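Local atomic coordinates of nascent polypeptide-associated complex protein (Methanothermobacter marburgensis, PDB entry 1TR8), a protein that probably contacts nascent chains as they emerge from the ribosome, working as a homodimer that binds ribosomal RNA. Residues R26-I31 against R54-E59; E18-K23 against K32-N37; M62-D67 against R85-T90; M73-A78 against E96-L101. All blocks are in the same frame, centred on the assembly; numbering follows the deposited sequence.

Contacts 1 and 2 belong to the NAC region, contacts 3 and 4 to the UBA domain that follows it. Contact 1 lies near the centre of the chain and joins two neighbouring strands by backbone bonds and salt bridges. Contact 2 starts in the same sheet, has a single hydrogen bond, and ends in a small apolar patch where the chain passes into the second sheet. Contacts 3 and 4 both involve the 66-76 helix or its approach and rely on apolar side chains. Contact 3 is partly buried; contact 4 is on the surface. A salt bridge from Arg26 of contact 1 to Glu89 of contact 3 ties the two regions together.

Contact 1. Residues R26-I31 against R54-E59; sequences RKEIII and RERSLE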
loop_
_atom_site.group_PDB
_atom_site.type_symbol
_atom_site.label_atom_id
_atom_site.label_comp_id
_atom_site.label_asym_id
_atom_site.label_seq_id
_atom_site.Cartn_x
_atom_site.Cartn_y
_atom_site.Cartn_z
ATOM N N ARG A 26 -10.579 -7.820 0.386
ATOM C CA ARG A 26 -10.390 -9.261 0.452
ATOM C C ARG A 26 -9.271 -9.804 -0.454
ATOM O O ARG A 26 -8.947 -11.006 -0.433
ATOM C CB ARG A 26 -11.701 -9.940 0.051
ATOM C CG ARG A 26 -12.935 -9.533 0.861
ATOM C CD ARG A 26 -14.167 -10.384 0.565
ATOM N NE ARG A 26 -13.821 -11.793 0.688
ATOM C CZ ARG A 26 -13.864 -12.481 1.822
ATOM N NH1 ARG A 26 -14.339 -11.930 2.930
ATOM N NH2 ARG A 26 -13.469 -13.741 1.838
ATOM N N LYS A 27 -8.721 -8.929 -1.287
ATOM C CA LYS A 27 -7.796 -9.379 -2.297
ATOM C C LYS A 27 -7.170 -8.210 -3.012
ATOM O O LYS A 27 -7.613 -7.074 -2.887
ATOM C CB LYS A 27 -8.497 -10.274 -3.328
ATOM C CG LYS A 27 -9.358 -9.533 -4.342
ATOM C CD LYS A 27 -9.928 -10.474 -5.396
ATOM C CE LYS A 27 -10.632 -9.712 -6.541
ATOM N NZ LYS A 27 -11.510 -10.607 -7.383
ATOM N N GLU A 28 -6.123 -8.537 -3.760
ATOM C CA GLU A 28 -5.460 -7.623 -4.640
ATOM C C GLU A 28 -5.272 -8.280 -6.013
ATOM O O GLU A 28 -5.120 -9.494 -6.133
ATOM C CB GLU A 28 -4.130 -7.219 -4.011
ATOM C CG GLU A 28 -4.321 -6.769 -2.556
ATOM C CD GLU A 28 -3.054 -6.283 -1.879
ATOM O OE1 GLU A 28 -1.963 -6.741 -2.285
ATOM O OE2 GLU A 28 -3.164 -5.480 -0.912
ATOM N N ILE A 29 -5.323 -7.458 -7.051
ATOM C CA ILE A 29 -5.156 -7.907 -8.409
ATOM C C ILE A 29 -3.833 -7.312 -8.852
ATOM O O ILE A 29 -3.628 -6.123 -8.718
ATOM C CB ILE A 29 -6.316 -7.414 -9.316
ATOM C CG1 ILE A 29 -7.654 -7.934 -8.793
ATOM C CG2 ILE A 29 -6.090 -7.880 -10.761
ATOM C CD1 ILE A 29 -8.860 -7.385 -9.509
ATOM N N ILE A 30 -2.933 -8.152 -9.349
ATOM C CA ILE A 30 -1.609 -7.709 -9.734
ATOM C C ILE A 30 -1.424 -7.943 -11.231
ATOM O O ILE A 30 -1.653 -9.060 -11.723
ATOM C CB ILE A 30 -0.529 -8.509 -8.932
ATOM C CG1 ILE A 30 -0.675 -8.261 -7.429
ATOM C CG2 ILE A 30 0.883 -8.154 -9.369
ATOM C CD1 ILE A 30 -1.285 -9.425 -6.733
ATOM N N ILE A 31 -1.044 -6.881 -11.943
ATOM C CA ILE A 31 -0.691 -6.970 -13.355
ATOM C C ILE A 31 0.776 -6.642 -13.566
ATOM O O ILE A 31 1.204 -5.502 -13.359
ATOM C CB ILE A 31 -1.555 -6.011 -14.186
ATOM C CG1 ILE A 31 -3.023 -6.193 -13.808
ATOM C CG2 ILE A 31 -1.351 -6.299 -15.668
ATOM C CD1 ILE A 31 -3.965 -5.295 -14.559
ATOM N N ARG A 54 -3.248 -11.377 -12.200
ATOM C CA ARG A 54 -3.222 -12.423 -11.183
ATOM C C ARG A 54 -3.818 -11.916 -9.863
ATOM O O ARG A 54 -3.840 -10.707 -9.590
ATOM C CB ARG A 54 -1.787 -12.885 -10.930
ATOM C CG ARG A 54 -1.158 -13.634 -12.072
ATOM C CD ARG A 54 0.233 -14.183 -11.706
ATOM N NE ARG A 54 0.738 -15.101 -12.713
ATOM C CZ ARG A 54 1.369 -14.708 -13.806
ATOM N NH1 ARG A 54 1.590 -13.416 -14.021
ATOM N NH2 ARG A 54 1.804 -15.600 -14.681
ATOM N N GLU A 55 -4.333 -12.857 -9.076
ATOM C CA GLU A 55 -5.010 -12.563 -7.824
ATOM C C GLU A 55 -4.224 -13.051 -6.635
ATOM O O GLU A 55 -3.672 -14.142 -6.657
ATOM C CB GLU A 55 -6.357 -13.246 -7.750
ATOM C CG GLU A 55 -7.317 -12.731 -8.785
ATOM C CD GLU A 55 -8.714 -13.220 -8.528
ATOM O OE1 GLU A 55 -8.850 -14.382 -8.068
ATOM O OE2 GLU A 55 -9.632 -12.397 -8.728
ATOM N N ARG A 56 -4.321 -12.266 -5.568
ATOM C CA ARG A 56 -3.650 -12.500 -4.287
ATOM C C ARG A 56 -4.663 -12.219 -3.195
ATOM O O ARG A 56 -5.127 -11.096 -3.086
ATOM C CB ARG A 56 -2.537 -11.474 -4.177
ATOM C CG ARG A 56 -1.612 -11.677 -3.052
ATOM C CD ARG A 56 -0.303 -10.964 -3.310
ATOM N NE ARG A 56 -0.470 -9.528 -3.317
ATOM C CZ ARG A 56 0.455 -8.684 -3.733
ATOM N NH1 ARG A 56 1.582 -9.153 -4.254
ATOM N NH2 ARG A 56 0.235 -7.380 -3.663
ATOM N N SER A 57 -5.046 -13.218 -2.419
ATOM C CA SER A 57 -6.103 -13.029 -1.430
ATOM C C SER A 57 -5.548 -12.502 -0.095
ATOM O O SER A 57 -4.347 -12.595 0.161
ATOM C CB SER A 57 -6.886 -14.320 -1.229
ATOM O OG SER A 57 -6.146 -15.221 -0.437
ATOM N N LEU A 58 -6.393 -11.793 0.646
ATOM C CA LEU A 58 -6.017 -11.226 1.943
ATOM C C LEU A 58 -6.918 -11.775 3.046
ATOM O O LEU A 58 -8.125 -11.810 2.897
ATOM C CB LEU A 58 -6.118 -9.699 1.921
ATOM C CG LEU A 58 -4.786 -8.968 1.713
ATOM C CD1 LEU A 58 -4.302 -9.097 0.306
ATOM C CD2 LEU A 58 -4.894 -7.505 2.111
ATOM N N GLU A 59 -6.338 -12.197 4.157
ATOM C CA GLU A 59 -7.095 -12.910 5.193
ATOM C C GLU A 59 -7.039 -12.162 6.517
ATOM O O GLU A 59 -6.060 -11.490 6.789
ATOM C CB GLU A 59 -6.516 -14.322 5.357
ATOM C CG GLU A 59 -7.317 -15.375 4.610
ATOM C CD GLU A 59 -6.478 -16.195 3.646
ATOM O OE1 GLU A 59 -5.523 -16.859 4.125
ATOM O OE2 GLU A 59 -6.789 -16.166 2.421
#
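Glu28 and Arg56 meet on the tightly packed face of this antiparallel strand pair. Glu28 OE1 takes a bond from Arg56 NH2 at 2.7 Å. A second bond, from Arg56 NE to the same oxygen, is weak. NH2 has OE1 close to the guanidinium plane, but the carboxylate is turned 57° against that plane. The arginine bends at chi3 (67°), which turns the guanidinium toward the side chains of Glu28 and Ile30. Ile30 CD1 then sits over the centre of one guanidinium face, 3.4 Å above its plane. The same methyl touches Arg56 CB at 3.5 Å. Leu58 CD1 packs against Glu28 CG at 3.7 Å.

The backbones pair regularly, with Glu28-Arg56 and Ile30-Arg54 as hydrogen-bonded pairs. A strand of the second subunit extends the sheet from the 53-61 strand.

On the opposite face, the Lys27, Glu55 and Ser57 end is looser and more open to solvent. Lys27 NZ reaches along the sheet to a salt bridge with Glu55 OE2 at 2.9 Å. Ile29 on the same face is buried and packs on Tyr47 of the third subunit. Before the strand, Arg26 points away and makes a salt bridge to Glu89 of the UBA domain.

Glu28 OE2 also bridges to Arg56 of the second subunit. The buried carboxylate thus has an arginine from each of two chains, which probably favours its ionised form and couples strand pairing to assembly.

Contact 2. Residues E18-K23 against K32-N37; sequences EEVVIK and KNPKVN
Asn33 N donates to Glu18 O at 3.0 Å, the one hydrogen bond between residues 18-23 and 32-37. The bond is nearly straight at the hydrogen (167°). The donor stands well above the carbonyl plane, 56° out of it, and therefore misses the lone pairs. The Asn33 side chain folds back beside the same carbonyl, with ND2 3.8 Å from Glu18 O.

Next to this bond, Glu19 and Lys32 form an antiparallel non-hydrogen-bonded pair. Their side chains lie on the same face of the sheet. Their charged ends do not meet: Glu19 OE1 and Lys32 NZ are 6.7 Å apart. Glu19 instead has a long, weak ion pair with Lys23 of the third subunit.

Pairing stops there, where the chain changes course. In this NAC fold, residues 33-34 carry it from the 27-32 strand, in one three-stranded sheet, to the 35-41 strand in the other. Asn33 takes a positive phi at this turn.

Beyond the turn the contact is apolar. Val20 holds CG2 anti to its carbonyl carbon, and this methyl meets Pro34 CG at 3.7 Å. Val36 CG2 approaches the same methyl more distantly, at 4.4 Å. Val49 of the 44-51 strand packs on both Val20 and Pro34, while Val17 covers Pro34 and Val36. The 19-23 strand pairs with a strand of the third subunit, where Val20 touches its counterpart Val20.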
loop_
_atom_site.group_PDB
_atom_site.type_symbol
_atom_site.label_atom_id
_atom_site.label_comp_id
_atom_site.label_asym_id
_atom_site.label_seq_id
_atom_site.Cartn_x
_atom_site.Cartn_y
_atom_site.Cartn_z
ATOM N N GLU A 18 6.330 -1.234 -14.030
ATOM C CA GLU A 18 6.734 -2.576 -13.654
ATOM C C GLU A 18 5.580 -3.406 -13.142
ATOM O O GLU A 18 5.560 -4.610 -13.350
ATOM C CB GLU A 18 7.873 -2.549 -12.630
ATOM C CG GLU A 18 9.135 -1.944 -13.213
ATOM C CD GLU A 18 10.304 -1.942 -12.252
ATOM O OE1 GLU A 18 10.112 -2.239 -11.051
ATOM O OE2 GLU A 18 11.427 -1.666 -12.719
ATOM N N GLU A 19 4.589 -2.764 -12.540
ATOM C CA GLU A 19 3.491 -3.478 -11.927
ATOM C C GLU A 19 2.387 -2.499 -11.598
ATOM O O GLU A 19 2.647 -1.324 -11.263
ATOM C CB GLU A 19 4.036 -4.138 -10.664
ATOM C CG GLU A 19 3.126 -5.052 -9.866
ATOM C CD GLU A 19 3.891 -5.664 -8.682
ATOM O OE1 GLU A 19 5.092 -5.963 -8.835
ATOM O OE2 GLU A 19 3.313 -5.872 -7.606
ATOM N N VAL A 20 1.159 -2.987 -11.682
ATOM C CA VAL A 20 -0.008 -2.283 -11.169
ATOM C C VAL A 20 -0.656 -3.246 -10.203
ATOM O O VAL A 20 -0.754 -4.446 -10.486
ATOM C CB VAL A 20 -0.991 -1.949 -12.289
ATOM C CG1 VAL A 20 -2.332 -1.468 -11.724
ATOM C CG2 VAL A 20 -0.356 -0.914 -13.204
ATOM N N VAL A 21 -0.997 -2.722 -9.030
ATOM C CA VAL A 21 -1.712 -3.478 -8.022
ATOM C C VAL A 21 -3.024 -2.766 -7.730
ATOM O O VAL A 21 -3.017 -1.583 -7.366
ATOM C CB VAL A 21 -0.927 -3.577 -6.703
ATOM C CG1 VAL A 21 -1.744 -4.366 -5.689
ATOM C CG2 VAL A 21 0.463 -4.202 -6.929
ATOM N N ILE A 22 -4.113 -3.529 -7.789
ATOM C CA ILE A 22 -5.437 -3.051 -7.429
ATOM C C ILE A 22 -5.872 -3.710 -6.125
ATOM O O ILE A 22 -6.068 -4.919 -6.077
ATOM C CB ILE A 22 -6.430 -3.359 -8.541
ATOM C CG1 ILE A 22 -5.875 -2.866 -9.878
ATOM C CG2 ILE A 22 -7.719 -2.686 -8.231
ATOM C CD1 ILE A 22 -6.694 -3.294 -11.042
ATOM N N LYS A 23 -6.121 -2.876 -5.114
ATOM C CA LYS A 23 -6.304 -3.323 -3.748
ATOM C C LYS A 23 -7.747 -3.191 -3.331
ATOM O O LYS A 23 -8.331 -2.117 -3.451
ATOM C CB LYS A 23 -5.460 -2.461 -2.814
ATOM C CG LYS A 23 -3.965 -2.561 -3.078
ATOM C CD LYS A 23 -3.216 -1.542 -2.246
ATOM C CE LYS A 23 -1.744 -1.880 -2.131
ATOM N NZ LYS A 23 -1.161 -1.160 -0.930
ATOM N N LYS A 32 1.526 -7.607 -14.074
ATOM C CA LYS A 32 2.957 -7.426 -14.310
ATOM C C LYS A 32 3.269 -6.852 -15.694
ATOM O O LYS A 32 2.649 -7.202 -16.682
ATOM C CB LYS A 32 3.712 -8.740 -14.102
ATOM C CG LYS A 32 3.926 -9.059 -12.624
ATOM C CD LYS A 32 3.618 -10.513 -12.271
ATOM C CE LYS A 32 2.951 -10.615 -10.890
ATOM N NZ LYS A 32 2.668 -12.026 -10.435
ATOM N N ASN A 33 4.183 -5.890 -15.730
ATOM C CA ASN A 33 4.594 -5.259 -16.967
ATOM C C ASN A 33 3.398 -4.964 -17.869
ATOM O O ASN A 33 3.334 -5.387 -19.024
ATOM C CB ASN A 33 5.630 -6.137 -17.676
ATOM C CG ASN A 33 6.939 -6.224 -16.897
ATOM O OD1 ASN A 33 7.400 -7.316 -16.541
ATOM N ND2 ASN A 33 7.531 -5.064 -16.611
ATOM N N PRO A 34 2.445 -4.221 -17.331
ATOM C CA PRO A 34 1.296 -3.807 -18.101
ATOM C C PRO A 34 1.620 -2.715 -19.096
ATOM O O PRO A 34 2.651 -2.043 -18.984
ATOM C CB PRO A 34 0.370 -3.255 -17.022
ATOM C CG PRO A 34 1.270 -2.787 -15.973
ATOM C CD PRO A 34 2.388 -3.736 -15.943
ATOM N N LYS A 35 0.732 -2.549 -20.066
ATOM C CA LYS A 35 0.698 -1.353 -20.884
ATOM C C LYS A 35 -0.269 -0.351 -20.235
ATOM O O LYS A 35 -1.370 -0.712 -19.815
ATOM C CB LYS A 35 0.252 -1.706 -22.302
ATOM C CG LYS A 35 0.015 -0.472 -23.149
ATOM C CD LYS A 35 0.484 -0.641 -24.591
ATOM C CE LYS A 35 0.634 0.745 -25.207
ATOM N NZ LYS A 35 0.549 1.800 -24.125
ATOM N N VAL A 36 0.161 0.898 -20.111
ATOM C CA VAL A 36 -0.614 1.896 -19.393
ATOM C C VAL A 36 -0.719 3.211 -20.166
ATOM O O VAL A 36 0.277 3.752 -20.639
ATOM C CB VAL A 36 -0.025 2.195 -17.997
ATOM C CG1 VAL A 36 -0.876 3.224 -17.274
ATOM C CG2 VAL A 36 0.120 0.930 -17.162
ATOM N N ASN A 37 -1.953 3.684 -20.305
ATOM C CA ASN A 37 -2.278 4.983 -20.870
ATOM C C ASN A 37 -2.901 5.878 -19.804
ATOM O O ASN A 37 -3.557 5.399 -18.882
ATOM C CB ASN A 37 -3.279 4.811 -22.010
ATOM C CG ASN A 37 -2.633 4.250 -23.255
ATOM O OD1 ASN A 37 -1.410 4.164 -23.336
ATOM N ND2 ASN A 37 -3.447 3.848 -24.226
#

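Contact 3. Residues M62-D67 against R85-T90; sequences MEIPED and RALQET
Ile64 and Leu87 make the apolar heart of this contact, at the entrance to the three-helix UBA domain. Met62 and Ile64 of the incoming loop lie against the end of the 80-89 helix, and Pro65 then takes the N-cap position of the 66-76 helix. Ile64 uses both of its branches. CG2, anti to the backbone N, packs on Leu87 CD1 at 3.6 Å. CD1, at the end of the other branch, reaches Gln88 CG at 4.0 Å, the two side chains crossing at about a right angle. Ile69 of the 66-76 helix touches both Ile64 and Leu87, and Ala97 of the 94-100 helix also packs on Leu87. All three helices therefore meet around that leucine.

The second kind of contact is between a side chain and the helix backbone. Selenomethionine Met62, also touched by Glu40 of the fourth subunit, holds CG between its backbone N and carbonyl carbon (chi1 52°). The extended chain beyond carries SE to the helix, 3.8 Å from Gln88 CA.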
loop_
_atom_site.group_PDB
_atom_site.type_symbol
_atom_site.label_atom_id
_atom_site.label_comp_id
_atom_site.label_asym_id
_atom_site.label_seq_id
_atom_site.Cartn_x
_atom_site.Cartn_y
_atom_site.Cartn_z
HETATM N N MSE A 62 -5.502 -12.695 13.013
HETATM C CA MSE A 62 -5.993 -12.654 14.391
HETATM C C MSE A 62 -5.760 -13.941 15.170
HETATM O O MSE A 62 -5.476 -15.002 14.592
HETATM C CB MSE A 62 -7.487 -12.377 14.384
HETATM C CG MSE A 62 -8.248 -13.338 13.472
HETATM SE SE MSE A 62 -10.163 -13.040 13.550
HETATM C CE MSE A 62 -10.197 -11.115 13.153
ATOM N N GLU A 63 -5.902 -13.827 16.487
ATOM C CA GLU A 63 -5.808 -14.960 17.391
ATOM C C GLU A 63 -7.197 -15.551 17.600
ATOM O O GLU A 63 -8.131 -14.856 18.001
ATOM C CB GLU A 63 -5.285 -14.532 18.768
ATOM C CG GLU A 63 -3.820 -14.158 18.892
ATOM C CD GLU A 63 -3.501 -13.705 20.319
ATOM O OE1 GLU A 63 -4.321 -13.988 21.236
ATOM O OE2 GLU A 63 -2.458 -13.042 20.522
ATOM N N ILE A 64 -7.333 -16.832 17.301
ATOM C CA ILE A 64 -8.598 -17.530 17.476
ATOM C C ILE A 64 -8.461 -18.523 18.630
ATOM O O ILE A 64 -7.652 -19.466 18.572
ATOM C CB ILE A 64 -8.941 -18.286 16.200
ATOM C CG1 ILE A 64 -8.884 -17.341 15.002
ATOM C CG2 ILE A 64 -10.314 -18.915 16.337
ATOM C CD1 ILE A 64 -8.122 -17.917 13.845
ATOM N N PRO A 65 -9.267 -18.330 19.669
ATOM C CA PRO A 65 -9.236 -19.238 20.813
ATOM C C PRO A 65 -9.554 -20.686 20.434
ATOM O O PRO A 65 -10.539 -20.945 19.760
ATOM C CB PRO A 65 -10.311 -18.669 21.756
ATOM C CG PRO A 65 -10.554 -17.232 21.297
ATOM C CD PRO A 65 -10.215 -17.213 19.848
ATOM N N GLU A 66 -8.703 -21.611 20.859
ATOM C CA GLU A 66 -8.892 -23.041 20.630
ATOM C C GLU A 66 -10.304 -23.497 20.950
ATOM O O GLU A 66 -10.944 -24.203 20.162
ATOM C CB GLU A 66 -7.902 -23.836 21.493
ATOM C CG GLU A 66 -7.671 -25.272 21.044
ATOM C CD GLU A 66 -6.662 -25.368 19.920
ATOM O OE1 GLU A 66 -7.011 -25.033 18.782
ATOM O OE2 GLU A 66 -5.511 -25.783 20.165
ATOM N N ASP A 67 -10.767 -23.107 22.130
ATOM C CA ASP A 67 -12.084 -23.505 22.605
ATOM C C ASP A 67 -13.190 -23.005 21.680
ATOM O O ASP A 67 -14.180 -23.694 21.480
ATOM C CB ASP A 67 -12.293 -23.049 24.052
ATOM C CG ASP A 67 -11.360 -23.747 25.015
ATOM O OD1 ASP A 67 -10.660 -24.696 24.587
ATOM O OD2 ASP A 67 -11.247 -23.419 26.218
ATOM N N ARG A 85 -11.400 -20.602 9.446
ATOM C CA ARG A 85 -11.728 -19.586 8.440
ATOM C C ARG A 85 -13.064 -18.870 8.703
ATOM O O ARG A 85 -13.161 -17.656 8.640
ATOM C CB ARG A 85 -11.736 -20.210 7.047
ATOM C CG ARG A 85 -12.106 -19.213 5.946
ATOM C CD ARG A 85 -11.972 -19.766 4.516
ATOM N NE ARG A 85 -12.473 -21.137 4.417
ATOM C CZ ARG A 85 -11.769 -22.172 3.971
ATOM N NH1 ARG A 85 -10.521 -22.019 3.558
ATOM N NH2 ARG A 85 -12.327 -23.373 3.928
ATOM N N ALA A 86 -14.093 -19.611 9.073
ATOM C CA ALA A 86 -15.350 -18.994 9.485
ATOM C C ALA A 86 -15.181 -17.930 10.569
ATOM O O ALA A 86 -15.782 -16.856 10.502
ATOM C CB ALA A 86 -16.316 -20.054 9.970
ATOM N N LEU A 87 -14.419 -18.262 11.602
ATOM C CA LEU A 87 -14.217 -17.367 12.754
ATOM C C LEU A 87 -13.377 -16.152 12.370
ATOM O O LEU A 87 -13.585 -15.059 12.876
ATOM C CB LEU A 87 -13.544 -18.135 13.893
ATOM C CG LEU A 87 -14.453 -18.896 14.855
ATOM C CD1 LEU A 87 -13.675 -19.998 15.584
ATOM C CD2 LEU A 87 -15.090 -17.958 15.864
ATOM N N GLN A 88 -12.386 -16.369 11.506
ATOM C CA GLN A 88 -11.631 -15.286 10.882
ATOM C C GLN A 88 -12.618 -14.363 10.160
ATOM O O GLN A 88 -12.592 -13.162 10.369
ATOM C CB GLN A 88 -10.614 -15.811 9.847
ATOM C CG GLN A 88 -9.309 -16.471 10.344
ATOM C CD GLN A 88 -8.372 -16.914 9.175
ATOM O OE1 GLN A 88 -7.423 -16.197 8.801
ATOM N NE2 GLN A 88 -8.654 -18.075 8.590
ATOM N N GLU A 89 -13.477 -14.943 9.314
ATOM C CA GLU A 89 -14.475 -14.187 8.532
ATOM C C GLU A 89 -15.401 -13.322 9.389
ATOM O O GLU A 89 -15.755 -12.226 8.988
ATOM C CB GLU A 89 -15.372 -15.096 7.667
ATOM C CG GLU A 89 -14.763 -15.601 6.367
ATOM C CD GLU A 89 -14.655 -14.550 5.275
ATOM O OE1 GLU A 89 -15.528 -13.649 5.180
ATOM O OE2 GLU A 89 -13.691 -14.654 4.480
ATOM N N THR A 90 -15.833 -13.812 10.542
ATOM C CA THR A 90 -16.740 -13.036 11.404
ATOM C C THR A 90 -16.056 -12.237 12.528
ATOM O O THR A 90 -16.706 -11.829 13.489
ATOM C CB THR A 90 -17.750 -13.979 12.049
ATOM O OG1 THR A 90 -17.094 -14.843 12.995
ATOM C CG2 THR A 90 -18.338 -14.912 11.013
#

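Contact 4. Residues M73-A78 against E96-L101; sequences MNQTGA and EAIMRL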
loop_
_atom_site.group_PDB
_atom_site.type_symbol
_atom_site.label_atom_id
_atom_site.label_comp_id
_atom_site.label_asym_id
_atom_site.label_seq_id
_atom_site.Cartn_x
_atom_site.Cartn_y
_atom_site.Cartn_z
HETATM N N MSE A 73 -16.546 -26.417 15.483
HETATM C CA MSE A 73 -16.386 -27.709 14.830
HETATM C C MSE A 73 -17.434 -28.707 15.329
HETATM O O MSE A 73 -18.033 -29.437 14.542
HETATM C CB MSE A 73 -14.993 -28.266 15.128
HETATM C CG MSE A 73 -13.861 -27.487 14.511
HETATM SE SE MSE A 73 -12.128 -28.267 14.982
HETATM C CE MSE A 73 -12.056 -27.929 16.743
ATOM N N ASN A 74 -17.598 -28.779 16.646
ATOM C CA ASN A 74 -18.438 -29.798 17.259
ATOM C C ASN A 74 -19.923 -29.505 17.065
ATOM O O ASN A 74 -20.750 -30.406 17.082
ATOM C CB ASN A 74 -18.080 -29.977 18.745
ATOM C CG ASN A 74 -16.759 -30.750 18.947
ATOM O OD1 ASN A 74 -16.045 -31.063 17.991
ATOM N ND2 ASN A 74 -16.447 -31.068 20.192
ATOM N N GLN A 75 -20.240 -28.233 16.874
ATOM C CA GLN A 75 -21.612 -27.773 16.712
ATOM C C GLN A 75 -22.040 -27.808 15.255
ATOM O O GLN A 75 -23.223 -27.900 14.963
ATOM C CB GLN A 75 -21.776 -26.330 17.208
ATOM C CG GLN A 75 -22.198 -26.196 18.672
ATOM C CD GLN A 75 -23.246 -27.219 19.086
ATOM O OE1 GLN A 75 -24.371 -27.234 18.565
ATOM N NE2 GLN A 75 -22.876 -28.075 20.024
ATOM N N THR A 76 -21.094 -27.692 14.340
ATOM C CA THR A 76 -21.442 -27.699 12.919
ATOM C C THR A 76 -20.882 -28.896 12.160
ATOM O O THR A 76 -21.224 -29.095 11.002
ATOM C CB THR A 76 -21.007 -26.374 12.244
ATOM O OG1 THR A 76 -19.584 -26.335 12.068
ATOM C CG2 THR A 76 -21.330 -25.191 13.131
ATOM N N GLY A 77 -20.014 -29.676 12.801
ATOM C CA GLY A 77 -19.288 -30.740 12.110
ATOM C C GLY A 77 -18.258 -30.247 11.097
ATOM O O GLY A 77 -17.874 -30.984 10.180
ATOM N N ALA A 78 -17.778 -29.013 11.253
ATOM C CA ALA A 78 -16.856 -28.466 10.268
ATOM C C ALA A 78 -15.430 -28.896 10.594
ATOM O O ALA A 78 -15.116 -29.256 11.729
ATOM C CB ALA A 78 -16.961 -26.965 10.232
ATOM N N GLU A 96 -22.242 -16.061 14.745
ATOM C CA GLU A 96 -22.252 -15.903 13.302
ATOM C C GLU A 96 -21.411 -16.981 12.607
ATOM O O GLU A 96 -21.751 -17.430 11.519
ATOM C CB GLU A 96 -21.728 -14.530 12.926
ATOM C CG GLU A 96 -22.618 -13.401 13.399
ATOM C CD GLU A 96 -21.918 -12.061 13.382
ATOM O OE1 GLU A 96 -20.762 -11.981 12.884
ATOM O OE2 GLU A 96 -22.551 -11.083 13.840
ATOM N N ALA A 97 -20.294 -17.361 13.222
ATOM C CA ALA A 97 -19.437 -18.405 12.689
ATOM C C ALA A 97 -20.243 -19.687 12.559
ATOM O O ALA A 97 -20.220 -20.326 11.514
ATOM C CB ALA A 97 -18.230 -18.616 13.608
ATOM N N ILE A 98 -21.024 -19.992 13.599
ATOM C CA ILE A 98 -21.904 -21.170 13.623
ATOM C C ILE A 98 -22.980 -21.109 12.537
ATOM O O ILE A 98 -23.176 -22.083 11.792
ATOM C CB ILE A 98 -22.511 -21.350 15.045
ATOM C CG1 ILE A 98 -21.453 -21.950 15.980
ATOM C CG2 ILE A 98 -23.752 -22.240 15.047
ATOM C CD1 ILE A 98 -21.837 -21.918 17.447
HETATM N N MSE A 99 -23.638 -19.954 12.435
HETATM C CA MSE A 99 -24.699 -19.758 11.469
HETATM C C MSE A 99 -24.186 -19.889 10.042
HETATM O O MSE A 99 -24.874 -20.452 9.201
HETATM C CB MSE A 99 -25.415 -18.421 11.690
HETATM C CG MSE A 99 -26.277 -18.466 12.946
HETATM SE SE MSE A 99 -27.231 -16.831 13.355
HETATM C CE MSE A 99 -28.790 -17.058 12.324
ATOM N N ARG A 100 -22.960 -19.449 9.777
ATOM C CA ARG A 100 -22.485 -19.507 8.405
ATOM C C ARG A 100 -22.043 -20.915 7.975
ATOM O O ARG A 100 -21.933 -21.184 6.798
ATOM C CB ARG A 100 -21.431 -18.420 8.104
ATOM C CG ARG A 100 -20.027 -18.683 8.546
ATOM C CD ARG A 100 -19.071 -17.505 8.284
ATOM N NE ARG A 100 -18.554 -17.472 6.915
ATOM C CZ ARG A 100 -18.710 -16.456 6.068
ATOM N NH1 ARG A 100 -19.381 -15.370 6.428
ATOM N NH2 ARG A 100 -18.203 -16.527 4.845
ATOM N N LEU A 101 -21.885 -21.834 8.921
ATOM C CA LEU A 101 -21.438 -23.189 8.631
ATOM C C LEU A 101 -22.530 -24.229 8.888
ATOM O O LEU A 101 -23.689 -23.875 9.161
ATOM C CB LEU A 101 -20.222 -23.501 9.497
ATOM C CG LEU A 101 -18.886 -22.864 9.099
ATOM C CD1 LEU A 101 -17.842 -23.144 10.172
ATOM C CD2 LEU A 101 -18.416 -23.373 7.745
#
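Gln75 meets Ile98 through its aliphatic part, not through a face or edge of its flat amide. Gln75 CB lies 4.4 Å from Ile98 CD1, and the amide leads away from the 96-101 segment.

Thr76 is the centre of the contact. Its methyl and hydroxyl face different partners. CG2 is anti to the carbonyl carbon and comes up to the backbone of the other helix, 3.9 Å from Ile98 O. OG1 sits beside Leu101 CB, also at 3.9 Å. This hydroxyl is hydrogen-bonded to Val72 O, one turn back in its own helix, so its polar need is met without a partner on the 96-101 segment.

Here the C-terminal end of the 66-76 helix packs against the end of the 94-100 helix, the first and third helices of the UBA three-helix bundle. The first ends at Thr76, and Gly77 leaves the helix with a positive phi. Just beyond, Ala78 CB touches Leu101 CD1 at 3.9 Å. Leu101 lies against Thr76 and Ala78 together, and it also packs on Val72 and on Ala86 of the 80-89 helix. Ile98 continues the apolar strip to Leu71. Leu101 itself is exposed, and no other subunit of the assembly touches residues 73-78 or 96-101.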